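PDB 3IK2: endoglucanase A from Clostridium acetobutylicum, which probably hydrolyses internal beta-1,4-glucosidic bonds of cellulose and related glucans, as a family 44 glycoside hydrolase with a TIM-like barrel. Local coordinates for residues Met1-Asn6 and Cys419-Ile424; Lys195-Glu200 and Ser238-Ser243; Trp250-Tyr255 and Pro333-Ser338; Asn425-Tyr430 and Ile454-Asn459. All coordinates share one frame; numbering follows the deposited sequence.

Overall arrangement
The four contacts fall into two groups, one in each part of the enzyme. Contacts 2 and 3 join helices and loops outside the eight parallel strands of the TIM-like barrel; their centres are 17 Å apart, and they touch where Trp241 packs on Trp250 and Phe251. Contacts 1 and 4 lie in the beta domain, which the N-terminal strand builds together with the C-terminal part of the chain. Their centres are only 4 Å apart, and Thr421 meets Ser427 between them. About 12 Å separates the nearest atoms of contact 3 from those of contacts 1 and 4; contact 2 stays about 30 Å from both. The calcium ligands Glu48, Asp144, Asp147 and Ser149 belong to none of these segments.

Contact 1 of 4, residues Met1-Asn6 and Cys419-Ile424; sequences MDVNVN and CDTSDI
Asn6 and Asp420 form a hydrogen-bonded pair between antiparallel strands: Asn6 N donates to Asp420 O at 3.0 Å, and Asp420 N returns a bond of the same length to Asn6 O. Val5 and Thr421 follow as a non-hydrogen-bonded pair with their CA atoms 4.5 Å apart. The tight side of the contact is the face bearing Val3, Val5 and Thr421. CG1 of Val5, held anti to the backbone N (chi1 -179°), lies against Cys419 SG at 3.7 Å, while Val3 CG2 reaches Asp423 CB at 3.9 Å, the two side chains crossing at about a right angle. The hydroxyl of Thr421 is bonded to that of Ser427 on the next strand and also takes a weak bond from Asp423 N. Asn4, Asn6 and Asp420 carry the looser, more exposed face. Here residues 419-424 leave strand geometry at Ser422, whose OG turns back between its own N and carbonyl carbon (chi1 64°) and accepts Asn4 N at 3.0 Å; Ser422 N in turn donates to Asn4 O. Beyond this point water takes over. One molecule binds Ser422 OG at 2.7 Å, another donates to Asp423 OD2 at 3.0 Å, and both make weak bonds to Asp2 O. Asp423 OD2 also receives Asn426 ND2. Chemically, Ser422 OG thus takes over the backbone's role as acceptor for Asn4 N past the end of strand 415-421, while the waters bridge only weakly to Asp2 O where the two segments part.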
loop_
_atom_site.group_PDB
_atom_site.type_symbol
_atom_site.label_atom_id
_atom_site.label_comp_id
_atom_site.label_asym_id
_atom_site.label_seq_id
_atom_site.Cartn_x
_atom_site.Cartn_y
_atom_site.Cartn_z
ATOM N N MET A 1 12.558 31.898 -2.206
ATOM C CA MET A 1 11.205 32.377 -1.751
ATOM C C MET A 1 11.083 32.108 -0.256
ATOM O O MET A 1 11.868 31.351 0.305
ATOM C CB MET A 1 10.076 31.694 -2.548
ATOM C CG MET A 1 9.808 30.224 -2.192
ATOM S SD MET A 1 8.799 29.244 -3.377
ATOM C CE MET A 1 10.013 28.908 -4.649
ATOM N N ASP A 2 10.139 32.754 0.403
ATOM C CA ASP A 2 9.934 32.521 1.820
ATOM C C ASP A 2 8.625 31.790 1.993
ATOM O O ASP A 2 7.621 32.116 1.347
ATOM C CB ASP A 2 9.898 33.832 2.591
ATOM C CG ASP A 2 11.268 34.521 2.668
ATOM O OD1 ASP A 2 12.262 34.069 2.040
ATOM O OD2 ASP A 2 11.346 35.543 3.378
ATOM N N VAL A 3 8.640 30.798 2.872
ATOM C CA VAL A 3 7.469 30.006 3.151
ATOM C C VAL A 3 7.348 29.931 4.674
ATOM O O VAL A 3 8.333 29.647 5.358
ATOM C CB VAL A 3 7.628 28.578 2.495
ATOM C CG1 VAL A 3 6.557 27.593 2.986
ATOM C CG2 VAL A 3 7.648 28.687 0.952
ATOM N N ASN A 4 6.161 30.211 5.205
ATOM C CA ASN A 4 5.911 30.066 6.647
ATOM C C ASN A 4 5.386 28.681 6.960
ATOM O O ASN A 4 4.571 28.144 6.221
ATOM C CB ASN A 4 4.920 31.127 7.157
ATOM C CG ASN A 4 5.396 32.558 6.865
ATOM O OD1 ASN A 4 6.569 32.889 7.076
ATOM N ND2 ASN A 4 4.476 33.412 6.367
ATOM N N VAL A 5 5.856 28.103 8.065
ATOM C CA VAL A 5 5.354 26.821 8.539
ATOM C C VAL A 5 4.957 26.969 9.988
ATOM O O VAL A 5 5.802 27.182 10.862
ATOM C CB VAL A 5 6.416 25.724 8.442
ATOM C CG1 VAL A 5 5.845 24.324 8.933
ATOM C CG2 VAL A 5 6.996 25.679 7.018
ATOM N N ASN A 6 3.660 26.810 10.217
ATOM C CA ASN A 6 3.049 26.911 11.525
ATOM C C ASN A 6 2.707 25.529 12.091
ATOM O O ASN A 6 1.796 24.825 11.593
ATOM C CB ASN A 6 1.801 27.795 11.439
ATOM C CG ASN A 6 2.129 29.232 11.034
ATOM O OD1 ASN A 6 3.181 29.770 11.379
ATOM N ND2 ASN A 6 1.212 29.866 10.312
ATOM N N CYS A 419 0.716 21.053 11.002
ATOM C CA CYS A 419 1.907 21.521 10.351
ATOM C C CYS A 419 1.476 22.097 9.019
ATOM O O CYS A 419 1.414 21.386 8.007
ATOM C CB CYS A 419 2.902 20.385 10.144
ATOM S SG CYS A 419 4.535 20.949 9.652
ATOM N N ASP A 420 1.149 23.391 9.037
ATOM C CA ASP A 420 0.598 24.074 7.861
ATOM C C ASP A 420 1.657 24.919 7.200
ATOM O O ASP A 420 2.218 25.829 7.824
ATOM C CB ASP A 420 -0.592 24.972 8.229
ATOM C CG ASP A 420 -1.765 24.186 8.815
ATOM O OD1 ASP A 420 -1.994 23.028 8.393
ATOM O OD2 ASP A 420 -2.481 24.736 9.681
ATOM N N THR A 421 1.911 24.615 5.931
ATOM C CA THR A 421 2.786 25.416 5.111
ATOM C C THR A 421 1.953 26.458 4.355
ATOM O O THR A 421 0.801 26.198 4.001
ATOM C CB THR A 421 3.616 24.523 4.148
ATOM O OG1 THR A 421 4.605 25.310 3.491
ATOM C CG2 THR A 421 2.751 23.838 3.114
ATOM N N SER A 422 2.538 27.626 4.116
ATOM C CA SER A 422 1.894 28.681 3.340
ATOM C C SER A 422 2.037 28.451 1.838
ATOM O O SER A 422 1.438 29.172 1.037
ATOM C CB SER A 422 2.465 30.050 3.718
ATOM O OG SER A 422 3.835 30.134 3.371
ATOM N N ASP A 423 2.811 27.431 1.455
ATOM C CA ASP A 423 2.931 27.079 0.045
ATOM C C ASP A 423 2.899 25.563 -0.235
ATOM O O ASP A 423 3.932 24.893 -0.210
ATOM C CB ASP A 423 4.175 27.738 -0.590
ATOM C CG ASP A 423 4.116 27.727 -2.105
ATOM O OD1 ASP A 423 3.292 26.957 -2.670
ATOM O OD2 ASP A 423 4.899 28.471 -2.747
ATOM N N ILE A 424 1.708 25.055 -0.538
ATOM C CA ILE A 424 1.520 23.641 -0.866
ATOM C C ILE A 424 1.979 23.252 -2.265
ATOM O O ILE A 424 2.156 22.070 -2.537
ATOM C CB ILE A 424 0.064 23.138 -0.585
ATOM C CG1 ILE A 424 -0.957 23.825 -1.495
ATOM C CG2 ILE A 424 -0.312 23.356 0.908
ATOM C CD1 ILE A 424 -2.450 23.548 -1.069
HETATM O O HOH W 1 4.330 31.551 1.127
HETATM O O HOH W 2 5.649 30.865 -1.052
#

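Contact 2 of 4, residues Lys195-Glu200 and Ser238-Ser243; sequences KTKCSE and SPDWSS. With ACT (acetate ion), chain J.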
loop_
_atom_site.group_PDB
_atom_site.type_symbol
_atom_site.label_atom_id
_atom_site.label_comp_id
_atom_site.label_asym_id
_atom_site.label_seq_id
_atom_site.Cartn_x
_atom_site.Cartn_y
_atom_site.Cartn_z
ATOM N N LYS A 195 -16.679 -11.317 -17.243
ATOM C CA LYS A 195 -16.642 -10.136 -16.383
ATOM C C LYS A 195 -17.064 -10.479 -14.946
ATOM O O LYS A 195 -17.963 -11.281 -14.717
ATOM C CB LYS A 195 -17.490 -9.014 -17.001
ATOM C CG LYS A 195 -16.748 -8.286 -18.159
ATOM C CD LYS A 195 -17.473 -7.002 -18.595
ATOM C CE LYS A 195 -16.490 -5.971 -19.211
ATOM N NZ LYS A 195 -17.114 -4.661 -19.737
ATOM N N THR A 196 -16.379 -9.900 -13.974
ATOM C CA THR A 196 -16.714 -10.100 -12.572
ATOM C C THR A 196 -17.915 -9.234 -12.182
ATOM O O THR A 196 -17.937 -8.043 -12.411
ATOM C CB THR A 196 -15.519 -9.734 -11.672
ATOM O OG1 THR A 196 -14.311 -10.304 -12.222
ATOM C CG2 THR A 196 -15.763 -10.186 -10.243
ATOM N N LYS A 197 -18.919 -9.845 -11.584
ATOM C CA LYS A 197 -20.086 -9.108 -11.175
ATOM C C LYS A 197 -19.839 -8.437 -9.826
ATOM O O LYS A 197 -19.024 -8.900 -9.021
ATOM C CB LYS A 197 -21.285 -10.037 -11.085
ATOM C CG LYS A 197 -21.839 -10.467 -12.421
ATOM C CD LYS A 197 -23.009 -11.426 -12.155
ATOM C CE LYS A 197 -23.797 -11.746 -13.398
ATOM N NZ LYS A 197 -22.976 -12.580 -14.314
ATOM N N CYS A 198 -20.527 -7.315 -9.618
ATOM C CA CYS A 198 -20.553 -6.651 -8.324
ATOM C C CYS A 198 -21.039 -7.633 -7.277
ATOM O O CYS A 198 -20.429 -7.771 -6.226
ATOM C CB CYS A 198 -21.464 -5.409 -8.360
ATOM S SG CYS A 198 -20.891 -4.197 -9.505
ATOM N N SER A 199 -22.114 -8.349 -7.583
ATOM C CA SER A 199 -22.636 -9.363 -6.639
ATOM C C SER A 199 -21.640 -10.525 -6.396
ATOM O O SER A 199 -21.547 -11.050 -5.271
ATOM C CB SER A 199 -23.968 -9.923 -7.140
ATOM O OG SER A 199 -23.749 -10.731 -8.277
ATOM N N GLU A 200 -20.908 -10.912 -7.442
ATOM C CA GLU A 200 -19.894 -11.952 -7.325
ATOM C C GLU A 200 -18.745 -11.538 -6.382
ATOM O O GLU A 200 -18.404 -12.266 -5.445
ATOM C CB GLU A 200 -19.360 -12.345 -8.708
ATOM C CG GLU A 200 -18.091 -13.212 -8.643
ATOM C CD GLU A 200 -17.483 -13.521 -10.021
ATOM O OE1 GLU A 200 -17.927 -12.933 -11.027
ATOM O OE2 GLU A 200 -16.548 -14.346 -10.084
ATOM N N SER A 238 -18.875 -3.056 -14.725
ATOM C CA SER A 238 -19.447 -4.336 -14.377
ATOM C C SER A 238 -20.834 -4.476 -15.013
ATOM O O SER A 238 -21.627 -3.523 -14.973
ATOM C CB SER A 238 -19.511 -4.457 -12.862
ATOM O OG SER A 238 -19.867 -5.766 -12.479
ATOM N N PRO A 239 -21.130 -5.651 -15.628
ATOM C CA PRO A 239 -22.432 -5.840 -16.266
ATOM C C PRO A 239 -23.626 -5.654 -15.319
ATOM O O PRO A 239 -24.680 -5.224 -15.779
ATOM C CB PRO A 239 -22.363 -7.281 -16.816
ATOM C CG PRO A 239 -21.190 -7.926 -16.101
ATOM C CD PRO A 239 -20.247 -6.822 -15.813
ATOM N N ASP A 240 -23.479 -5.965 -14.027
ATOM C CA ASP A 240 -24.588 -5.788 -13.090
ATOM C C ASP A 240 -24.596 -4.438 -12.333
ATOM O O ASP A 240 -25.475 -4.206 -11.514
ATOM C CB ASP A 240 -24.671 -6.964 -12.102
ATOM C CG ASP A 240 -23.505 -6.994 -11.105
ATOM O OD1 ASP A 240 -22.397 -6.611 -11.449
ATOM O OD2 ASP A 240 -23.690 -7.447 -9.971
ATOM N N TRP A 241 -23.640 -3.552 -12.622
ATOM C CA TRP A 241 -23.537 -2.298 -11.861
ATOM C C TRP A 241 -24.816 -1.433 -11.937
ATOM O O TRP A 241 -25.318 -0.982 -10.906
ATOM C CB TRP A 241 -22.267 -1.503 -12.194
ATOM C CG TRP A 241 -22.240 -0.175 -11.504
ATOM C CD1 TRP A 241 -22.233 1.070 -12.105
ATOM C CD2 TRP A 241 -22.238 0.067 -10.084
ATOM N NE1 TRP A 241 -22.220 2.050 -11.139
ATOM C CE2 TRP A 241 -22.215 1.468 -9.899
ATOM C CE3 TRP A 241 -22.265 -0.770 -8.947
ATOM C CZ2 TRP A 241 -22.219 2.062 -8.626
ATOM C CZ3 TRP A 241 -22.282 -0.183 -7.689
ATOM C CH2 TRP A 241 -22.250 1.229 -7.544
ATOM N N SER A 242 -25.352 -1.249 -13.144
ATOM C CA SER A 242 -26.604 -0.497 -13.339
ATOM C C SER A 242 -27.748 -0.940 -12.449
ATOM O O SER A 242 -28.430 -0.119 -11.861
ATOM C CB SER A 242 -27.054 -0.543 -14.802
ATOM O OG SER A 242 -26.374 0.493 -15.500
ATOM N N SER A 243 -27.943 -2.246 -12.345
ATOM C CA SER A 243 -29.003 -2.793 -11.507
ATOM C C SER A 243 -28.747 -2.798 -9.987
ATOM O O SER A 243 -29.685 -3.003 -9.201
ATOM C CB SER A 243 -29.351 -4.195 -11.989
ATOM O OG SER A 243 -28.264 -5.070 -11.810
HETATM C C ACT J . -18.977 -11.633 -19.830
HETATM O O ACT J . -17.859 -11.320 -19.400
HETATM O OXT ACT J . -18.964 -12.031 -21.016
HETATM C CH3 ACT J . -20.218 -11.540 -18.982
HETATM O O HOH W 3 -26.137 -8.570 -9.275
#
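Asp240 and Cys198 share the centre of this contact, with Pro239 beside them. The carboxylate of Asp240 faces the first turn of helix 198-215 and receives two N-H groups through syn lone pairs: Cys198 N bonds to OD1 at 2.7 Å and Ser199 N to OD2 at 3.0 Å. With CG lying between its own N and carbonyl carbon (chi1 69°), Asp240 reaches the helix from the type I turn that runs from Ser238 to Trp241. A water donates to OD2 as well. Ser238 OG stands 3.0 Å from Thr196 O and 2.9 Å from Asp240 OD1, and its single proton could serve either. Cys198 points its side chain into the same turn, SG beside Ser238 and 3.7 Å from Trp241 CE3 in an oblique sulfur-aromatic contact; Phe251 and Tyr254 of helix 251-266 also touch this cysteine. Pro239 covers the outer flank, its CD packing on Lys195 CB at 3.7 Å, with the lysine chain crossing the ring obliquely. Since two amides at the N-terminal end of a helix converge on one carboxylate, the negative charge of Asp240 is probably stabilised by the helix dipole and in turn anchors the turn to the helix.

Contact 3 of 4, residues Trp250-Tyr255 and Pro333-Ser338; sequences WFIDYY and PKVKSS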
loop_
_atom_site.group_PDB
_atom_site.type_symbol
_atom_site.label_atom_id
_atom_site.label_comp_id
_atom_site.label_asym_id
_atom_site.label_seq_id
_atom_site.Cartn_x
_atom_site.Cartn_y
_atom_site.Cartn_z
ATOM N N TRP A 250 -20.847 5.486 -6.157
ATOM C CA TRP A 250 -19.854 4.619 -6.798
ATOM C C TRP A 250 -19.808 3.245 -6.167
ATOM O O TRP A 250 -20.525 2.984 -5.193
ATOM C CB TRP A 250 -18.450 5.279 -6.863
ATOM C CG TRP A 250 -17.781 5.662 -5.543
ATOM C CD1 TRP A 250 -18.369 5.747 -4.306
ATOM C CD2 TRP A 250 -16.419 6.091 -5.363
ATOM N NE1 TRP A 250 -17.442 6.147 -3.365
ATOM C CE2 TRP A 250 -16.246 6.381 -3.985
ATOM C CE3 TRP A 250 -15.321 6.253 -6.232
ATOM C CZ2 TRP A 250 -15.017 6.842 -3.451
ATOM C CZ3 TRP A 250 -14.089 6.702 -5.686
ATOM C CH2 TRP A 250 -13.959 6.981 -4.313
ATOM N N PHE A 251 -19.006 2.352 -6.752
ATOM C CA PHE A 251 -18.963 0.961 -6.307
ATOM C C PHE A 251 -18.441 0.853 -4.877
ATOM O O PHE A 251 -18.848 -0.024 -4.164
ATOM C CB PHE A 251 -18.167 0.063 -7.298
ATOM C CG PHE A 251 -17.830 -1.311 -6.744
ATOM C CD1 PHE A 251 -18.731 -2.367 -6.862
ATOM C CD2 PHE A 251 -16.619 -1.534 -6.067
ATOM C CE1 PHE A 251 -18.414 -3.649 -6.328
ATOM C CE2 PHE A 251 -16.318 -2.810 -5.522
ATOM C CZ PHE A 251 -17.205 -3.850 -5.655
ATOM N N ILE A 252 -17.542 1.748 -4.463
ATOM C CA ILE A 252 -17.035 1.780 -3.076
ATOM C C ILE A 252 -18.129 1.838 -1.999
ATOM O O ILE A 252 -18.044 1.127 -0.987
ATOM C CB ILE A 252 -15.874 2.865 -2.886
ATOM C CG1 ILE A 252 -14.541 2.311 -3.458
ATOM C CG2 ILE A 252 -15.748 3.308 -1.399
ATOM C CD1 ILE A 252 -13.368 3.283 -3.544
ATOM N N ASP A 253 -19.156 2.668 -2.226
ATOM C CA ASP A 253 -20.355 2.763 -1.358
ATOM C C ASP A 253 -21.159 1.446 -1.339
ATOM O O ASP A 253 -21.509 0.948 -0.302
ATOM C CB ASP A 253 -21.289 3.894 -1.851
ATOM C CG ASP A 253 -20.676 5.282 -1.687
ATOM O OD1 ASP A 253 -19.689 5.422 -0.934
ATOM O OD2 ASP A 253 -21.190 6.240 -2.320
ATOM N N TYR A 254 -21.445 0.907 -2.513
ATOM C CA TYR A 254 -22.086 -0.386 -2.643
ATOM C C TYR A 254 -21.320 -1.421 -1.847
ATOM O O TYR A 254 -21.926 -2.212 -1.109
ATOM C CB TYR A 254 -22.158 -0.808 -4.108
ATOM C CG TYR A 254 -22.541 -2.279 -4.341
ATOM C CD1 TYR A 254 -23.870 -2.696 -4.343
ATOM C CD2 TYR A 254 -21.550 -3.247 -4.568
ATOM C CE1 TYR A 254 -24.197 -4.074 -4.552
ATOM C CE2 TYR A 254 -21.861 -4.576 -4.792
ATOM C CZ TYR A 254 -23.176 -4.981 -4.790
ATOM O OH TYR A 254 -23.426 -6.305 -5.020
ATOM N N TYR A 255 -20.003 -1.444 -2.040
ATOM C CA TYR A 255 -19.173 -2.465 -1.432
ATOM C C TYR A 255 -19.143 -2.330 0.090
ATOM O O TYR A 255 -19.365 -3.321 0.784
ATOM C CB TYR A 255 -17.753 -2.454 -2.024
ATOM C CG TYR A 255 -16.847 -3.523 -1.414
ATOM C CD1 TYR A 255 -16.959 -4.860 -1.789
ATOM C CD2 TYR A 255 -15.884 -3.181 -0.465
ATOM C CE1 TYR A 255 -16.136 -5.837 -1.238
ATOM C CE2 TYR A 255 -15.053 -4.142 0.100
ATOM C CZ TYR A 255 -15.178 -5.468 -0.299
ATOM O OH TYR A 255 -14.356 -6.413 0.263
ATOM N N PRO A 333 -10.127 11.934 1.343
ATOM C CA PRO A 333 -11.375 12.478 1.920
ATOM C C PRO A 333 -12.678 11.866 1.347
ATOM O O PRO A 333 -13.642 11.679 2.078
ATOM C CB PRO A 333 -11.275 13.990 1.605
ATOM C CG PRO A 333 -9.772 14.258 1.637
ATOM C CD PRO A 333 -9.232 13.018 0.884
ATOM N N LYS A 334 -12.686 11.551 0.060
ATOM C CA LYS A 334 -13.818 10.896 -0.597
ATOM C C LYS A 334 -14.058 9.497 -0.098
ATOM O O LYS A 334 -15.186 9.098 0.143
ATOM C CB LYS A 334 -13.565 10.838 -2.090
ATOM C CG LYS A 334 -14.366 11.858 -2.924
ATOM C CD LYS A 334 -14.520 13.201 -2.276
ATOM C CE LYS A 334 -13.152 13.872 -2.166
ATOM N NZ LYS A 334 -13.236 15.314 -1.909
ATOM N N VAL A 335 -12.977 8.744 0.047
ATOM C CA VAL A 335 -13.062 7.379 0.488
ATOM C C VAL A 335 -13.447 7.371 1.969
ATOM O O VAL A 335 -14.239 6.556 2.406
ATOM C CB VAL A 335 -11.746 6.631 0.226
ATOM C CG1 VAL A 335 -11.759 5.278 0.907
ATOM C CG2 VAL A 335 -11.518 6.456 -1.263
ATOM N N LYS A 336 -12.872 8.291 2.726
ATOM C CA LYS A 336 -13.144 8.474 4.151
ATOM C C LYS A 336 -14.609 8.836 4.428
ATOM O O LYS A 336 -15.216 8.289 5.320
ATOM C CB LYS A 336 -12.201 9.545 4.685
ATOM C CG LYS A 336 -11.574 9.218 6.010
ATOM C CD LYS A 336 -10.359 8.346 5.849
ATOM C CE LYS A 336 -10.231 7.489 7.071
ATOM N NZ LYS A 336 -8.865 6.962 7.250
ATOM N N SER A 337 -15.178 9.746 3.647
ATOM C CA SER A 337 -16.625 10.006 3.659
ATOM C C SER A 337 -17.483 8.763 3.370
ATOM O O SER A 337 -18.505 8.516 4.047
ATOM C CB SER A 337 -16.963 11.101 2.633
ATOM O OG SER A 337 -18.258 10.905 2.094
ATOM N N SER A 338 -17.111 7.996 2.348
ATOM C CA SER A 338 -17.775 6.725 2.101
ATOM C C SER A 338 -17.702 5.768 3.309
ATOM O O SER A 338 -18.716 5.176 3.665
ATOM C CB SER A 338 -17.240 6.060 0.846
ATOM O OG SER A 338 -17.383 6.907 -0.281
#
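Lys334 brings its backbone to the indole of Trp250, with its O 4.2 Å from CZ2; the rest of the lysine chain leads away, and NZ makes a weak bond to Leu329 O. One residue on, Val335 sets CG2 obliquely against the six-membered part of the same ring, 3.9 Å from Trp250 CH2, and comes more loosely to Ile252 CD1. A full helical turn after Lys334, Ser338 carries the polar centre. Its OG lies at the edge of the indole, in the ring plane, 3.2 Å from Trp250 NE1. The same oxygen is 2.8 Å from Asp253 OD1 and 3.1 Å from Lys334 O, so its one proton has more than one possible acceptor, and a bound glycerol hydrogen-bonds to the same oxygen. Ser338 CB meanwhile packs on Ile252 CG2 at 3.9 Å. Opposing the serine, the indole is set by its own segment: CG sits between the backbone N and carbonyl carbon (chi1 60°), Ile252 CB covers one face near its rim, and NE1 makes a weak bond to Asp253 OD1. The two helix segments run 10.1 Å apart at 30°. They belong to outer helices of the barrel, 251-266 and 331-342, that lead into strands 273-278 and 347-353, and both Ile252 and Val335 rest on Leu274 of strand 273-278, while Trp327 meets Trp250 with its ring nearly perpendicular.

Contact 4 of 4, residues Asn425-Tyr430 and Ile454-Asn459; sequences NNSSTY and INFNFN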
loop_
_atom_site.group_PDB
_atom_site.type_symbol
_atom_site.label_atom_id
_atom_site.label_comp_id
_atom_site.label_asym_id
_atom_site.label_seq_id
_atom_site.Cartn_x
_atom_site.Cartn_y
_atom_site.Cartn_z
ATOM N N ASN A 425 2.160 24.231 -3.153
ATOM C CA ASN A 425 2.688 23.940 -4.468
ATOM C C ASN A 425 4.195 23.662 -4.410
ATOM O O ASN A 425 4.686 22.702 -5.011
ATOM C CB ASN A 425 2.359 25.066 -5.480
ATOM C CG ASN A 425 2.636 24.658 -6.926
ATOM O OD1 ASN A 425 3.242 25.406 -7.708
ATOM N ND2 ASN A 425 2.177 23.480 -7.293
ATOM N N ASN A 426 4.919 24.488 -3.660
ATOM C CA ASN A 426 6.371 24.402 -3.679
ATOM C C ASN A 426 6.959 23.604 -2.554
ATOM O O ASN A 426 8.093 23.138 -2.637
ATOM C CB ASN A 426 6.989 25.791 -3.806
ATOM C CG ASN A 426 6.778 26.358 -5.192
ATOM O OD1 ASN A 426 7.306 25.815 -6.174
ATOM N ND2 ASN A 426 5.946 27.402 -5.298
ATOM N N SER A 427 6.151 23.384 -1.525
ATOM C CA SER A 427 6.608 22.603 -0.388
ATOM C C SER A 427 5.597 21.564 0.078
ATOM O O SER A 427 4.385 21.668 -0.220
ATOM C CB SER A 427 6.974 23.548 0.755
ATOM O OG SER A 427 5.826 23.967 1.452
ATOM N N SER A 428 6.110 20.551 0.778
ATOM C CA SER A 428 5.302 19.691 1.666
ATOM C C SER A 428 5.940 19.679 3.040
ATOM O O SER A 428 7.150 19.620 3.137
ATOM C CB SER A 428 5.193 18.262 1.136
ATOM O OG SER A 428 4.321 18.224 0.035
ATOM N N THR A 429 5.127 19.765 4.091
ATOM C CA THR A 429 5.625 19.773 5.486
ATOM C C THR A 429 4.745 18.881 6.366
ATOM O O THR A 429 3.518 18.997 6.350
ATOM C CB THR A 429 5.655 21.205 6.129
ATOM O OG1 THR A 429 4.320 21.759 6.153
ATOM C CG2 THR A 429 6.649 22.150 5.380
ATOM N N TYR A 430 5.395 17.991 7.113
ATOM C CA TYR A 430 4.730 17.092 8.061
ATOM C C TYR A 430 5.471 17.223 9.375
ATOM O O TYR A 430 6.685 17.295 9.387
ATOM C CB TYR A 430 4.709 15.614 7.529
ATOM C CG TYR A 430 4.047 15.517 6.146
ATOM C CD1 TYR A 430 2.664 15.537 6.015
ATOM C CD2 TYR A 430 4.817 15.475 4.967
ATOM C CE1 TYR A 430 2.053 15.504 4.761
ATOM C CE2 TYR A 430 4.218 15.417 3.720
ATOM C CZ TYR A 430 2.838 15.444 3.626
ATOM O OH TYR A 430 2.221 15.395 2.396
ATOM N N ILE A 454 14.090 27.566 -0.831
ATOM C CA ILE A 454 13.074 28.104 0.042
ATOM C C ILE A 454 13.635 28.390 1.423
ATOM O O ILE A 454 14.266 27.529 2.055
ATOM C CB ILE A 454 11.815 27.158 0.211
ATOM C CG1 ILE A 454 11.135 26.835 -1.121
ATOM C CG2 ILE A 454 10.782 27.848 1.107
ATOM C CD1 ILE A 454 9.971 25.798 -0.978
ATOM N N ASN A 455 13.389 29.609 1.874
ATOM C CA ASN A 455 13.574 29.978 3.266
ATOM C C ASN A 455 12.342 29.620 4.052
ATOM O O ASN A 455 11.280 30.210 3.876
ATOM C CB ASN A 455 13.864 31.472 3.402
ATOM C CG ASN A 455 15.136 31.870 2.670
ATOM O OD1 ASN A 455 16.213 31.304 2.921
ATOM N ND2 ASN A 455 15.010 32.809 1.716
ATOM N N PHE A 456 12.476 28.617 4.902
ATOM C CA PHE A 456 11.352 28.184 5.686
ATOM C C PHE A 456 11.453 28.884 7.013
ATOM O O PHE A 456 12.458 28.771 7.704
ATOM C CB PHE A 456 11.354 26.667 5.887
ATOM C CG PHE A 456 10.938 25.886 4.683
ATOM C CD1 PHE A 456 9.577 25.661 4.419
ATOM C CD2 PHE A 456 11.896 25.336 3.830
ATOM C CE1 PHE A 456 9.177 24.921 3.316
ATOM C CE2 PHE A 456 11.500 24.585 2.713
ATOM C CZ PHE A 456 10.147 24.377 2.459
ATOM N N ASN A 457 10.392 29.595 7.354
ATOM C CA ASN A 457 10.263 30.253 8.637
ATOM C C ASN A 457 9.301 29.432 9.488
ATOM O O ASN A 457 8.124 29.347 9.177
ATOM C CB ASN A 457 9.770 31.695 8.412
ATOM C CG ASN A 457 10.563 32.411 7.325
ATOM O OD1 ASN A 457 11.804 32.419 7.353
ATOM N ND2 ASN A 457 9.863 32.990 6.342
ATOM N N PHE A 458 9.823 28.795 10.537
ATOM C CA PHE A 458 9.062 27.861 11.331
ATOM C C PHE A 458 8.559 28.505 12.581
ATOM O O PHE A 458 9.326 29.127 13.319
ATOM C CB PHE A 458 9.902 26.629 11.741
ATOM C CG PHE A 458 10.304 25.734 10.584
ATOM C CD1 PHE A 458 9.507 24.654 10.215
ATOM C CD2 PHE A 458 11.493 25.971 9.878
ATOM C CE1 PHE A 458 9.876 23.822 9.138
ATOM C CE2 PHE A 458 11.877 25.157 8.812
ATOM C CZ PHE A 458 11.050 24.077 8.431
ATOM N N ASN A 459 7.277 28.280 12.859
ATOM C CA ASN A 459 6.674 28.729 14.105
ATOM C C ASN A 459 6.059 27.547 14.812
ATOM O O ASN A 459 4.986 27.080 14.427
ATOM C CB ASN A 459 5.593 29.778 13.822
ATOM C CG ASN A 459 6.054 30.825 12.831
ATOM O OD1 ASN A 459 6.749 31.782 13.216
ATOM N ND2 ASN A 459 5.697 30.640 11.529
#
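Phe456 presents its ring edge to Ser427: the serine CB lies in the ring plane, 3.6 Å from CE1. On the face of that ring sits Ile454 CG2, 3.6 Å above its centre, so the isoleucine two residues earlier steadies the aromatic group from within its own strand. The other branch of Ile454 reaches across, with CG1 anti to the carbonyl carbon (chi1 -58°), and brings CD1 to 3.7 Å from Asn426 O and 4.1 Å from Ser427 CB. Thr429 adds a looser, oblique approach, its CG2 4.3 Å from Phe456 CE1. No hydrogen bond crosses between the segments; polar ends are engaged to the side, Ser427 OG with Asp423 O, Asn426 OD1 with Asn449. The strand segments are 10.8 Å apart and inclined at 31°, too distant for backbone pairing. Both belong to one sheet, in which strands 415-421 and 2-15 come between them, so the sheet must curl to bring their side chains together. Val3 and Val5 of strand 2-15 flank Phe456 from one neighbour, Ile499 of strand 494-499 from another, and Val445 of strand 440-447 helps complete the apolar interior.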